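Hypothetical protein TTMA177 (PDB 2ZDJ) is of unknown function, a small phage protein with a cystatin-like alpha-plus-beta fold in which one helix packs against an antiparallel sheet. Local coordinates at residues V41-D45 against G46-E50. Sequence-based numbering, arbitrary orientation.
Sequences VKVGD and GDYEE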
loop_
_atom_site.group_PDB
_atom_site.type_symbol
_atom_site.label_atom_id
_atom_site.label_comp_id
_atom_site.label_asym_id
_atom_site.label_seq_id
_atom_site.Cartn_x
_atom_site.Cartn_y
_atom_site.Cartn_z
ATOM N N VAL A 41 3.437 2.273 -0.668
ATOM C CA VAL A 41 4.580 1.618 -0.063
ATOM C C VAL A 41 5.643 2.601 0.392
ATOM O O VAL A 41 5.881 3.623 -0.251
ATOM C CB VAL A 41 5.256 0.649 -1.061
ATOM C CG1 VAL A 41 4.296 -0.450 -1.487
ATOM C CG2 VAL A 41 5.714 1.425 -2.277
ATOM N N LYS A 42 6.269 2.300 1.520
ATOM C CA LYS A 42 7.360 3.132 1.982
ATOM C C LYS A 42 8.567 2.232 1.820
ATOM O O LYS A 42 8.623 1.132 2.375
ATOM C CB LYS A 42 7.202 3.545 3.440
ATOM C CG LYS A 42 8.507 4.067 4.052
ATOM C CD LYS A 42 8.290 5.206 5.038
ATOM C CE LYS A 42 7.322 4.844 6.144
ATOM N NZ LYS A 42 7.114 5.979 7.079
ATOM N N VAL A 43 9.522 2.695 1.034
ATOM C CA VAL A 43 10.727 1.933 0.783
ATOM C C VAL A 43 11.808 2.398 1.742
ATOM O O VAL A 43 12.012 3.597 1.919
ATOM C CB VAL A 43 11.180 2.122 -0.678
ATOM C CG1 VAL A 43 12.482 1.368 -0.931
ATOM C CG2 VAL A 43 10.081 1.612 -1.616
ATOM N N GLY A 44 12.479 1.447 2.382
ATOM C CA GLY A 44 13.530 1.806 3.317
ATOM C C GLY A 44 14.720 0.864 3.279
ATOM O O GLY A 44 14.550 -0.348 3.394
ATOM N N ASP A 45 15.921 1.414 3.121
ATOM C CA ASP A 45 17.146 0.609 3.097
ATOM C C ASP A 45 17.063 -0.572 2.119
ATOM O O ASP A 45 17.310 -1.726 2.490
ATOM C CB ASP A 45 17.460 0.078 4.509
ATOM C CG ASP A 45 17.854 1.185 5.494
ATOM O OD1 ASP A 45 17.961 0.890 6.707
ATOM O OD2 ASP A 45 18.062 2.341 5.065
ATOM N N GLY A 46 16.709 -0.285 0.874
ATOM C CA GLY A 46 16.628 -1.346 -0.117
ATOM C C GLY A 46 15.557 -2.410 0.082
ATOM O O GLY A 46 15.618 -3.474 -0.535
ATOM N N ASP A 47 14.577 -2.143 0.937
ATOM C CA ASP A 47 13.502 -3.106 1.172
ATOM C C ASP A 47 12.197 -2.324 1.326
ATOM O O ASP A 47 12.206 -1.092 1.323
ATOM C CB ASP A 47 13.791 -3.914 2.443
ATOM C CG ASP A 47 13.102 -5.273 2.456
ATOM O OD1 ASP A 47 12.133 -5.478 1.696
ATOM O OD2 ASP A 47 13.528 -6.145 3.244
ATOM N N TYR A 48 11.076 -3.029 1.432
ATOM C CA TYR A 48 9.782 -2.371 1.609
ATOM C C TYR A 48 9.568 -2.262 3.111
ATOM O O TYR A 48 9.350 -3.264 3.780
ATOM C CB TYR A 48 8.668 -3.205 0.966
ATOM C CG TYR A 48 8.695 -3.174 -0.541
ATOM C CD1 TYR A 48 8.003 -2.192 -1.244
ATOM C CD2 TYR A 48 9.451 -4.098 -1.266
ATOM C CE1 TYR A 48 8.060 -2.123 -2.630
ATOM C CE2 TYR A 48 9.518 -4.042 -2.654
ATOM C CZ TYR A 48 8.822 -3.049 -3.334
ATOM O OH TYR A 48 8.906 -2.954 -4.711
ATOM N N GLU A 49 9.652 -1.050 3.645
ATOM C CA GLU A 49 9.484 -0.835 5.078
ATOM C C GLU A 49 8.016 -0.886 5.487
ATOM O O GLU A 49 7.674 -1.324 6.587
ATOM C CB GLU A 49 10.081 0.512 5.471
ATOM C CG GLU A 49 10.138 0.748 6.970
ATOM C CD GLU A 49 11.059 -0.228 7.674
ATOM O OE1 GLU A 49 12.214 -0.396 7.217
ATOM O OE2 GLU A 49 10.624 -0.824 8.686
ATOM N N GLU A 50 7.146 -0.417 4.600
ATOM C CA GLU A 50 5.719 -0.437 4.862
ATOM C C GLU A 50 4.963 -0.724 3.577
ATOM O O GLU A 50 5.410 -0.371 2.478
ATOM C CB GLU A 50 5.240 0.912 5.436
ATOM C CG GLU A 50 5.601 1.166 6.895
ATOM C CD GLU A 50 5.176 2.558 7.387
ATOM O OE1 GLU A 50 4.045 3.004 7.091
ATOM O OE2 GLU A 50 5.976 3.202 8.086
HETATM O O HOH W 1 13.336 -1.934 5.416
#
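The carbonyl oxygen of Lys42 is gripped by two consecutive amides of the partner strand: Glu49 N lies 2.7 Å from Lys42 O, nearly along the C=O axis although the N-H...O angle is only 130°, while Glu50 N binds Lys42 O at 3.1 Å, in the carbonyl plane on a lone pair. One residue thus faces two, the definition of a classic beta bulge, and the register slips by one between Lys42 and Val43. Beyond the bulge the hairpin of strands 38-44 and 47-54 turns through a type I' turn from Gly44 to Asp47, closed by Asp47 N to Gly44 O at 3.0 Å, with Gly44 N returning a bond of 2.8 Å to Asp47 O. Asp45 and Gly46 occupy the corner positions, both with positive phi. A water bridges Gly44 O and Glu49 OE1, donating to each. The bulge sets Glu49 and Glu50 both alongside Lys42, whose NZ forms a doubtful salt bridge with Glu50 OE2, an oxygen modelled too close to a neighbour; Glu50 OE1 is held more firmly by Tyr14 and also bonds Trp52. On the other face Tyr48 CG lies anti to the carbonyl carbon (chi1 -72°), with CD1 beside Val41: Val41 CB meets the ring at its edge, in plane, 4.0 Å from Tyr48 CD1, and Val43 CG2 approaches CD1 obliquely. The Tyr48 side chain also touches helix 20-30 at Glu22, Ile26 and Tyr29, while Val41 packs on Thr15 and Ile17 of strand 15-17.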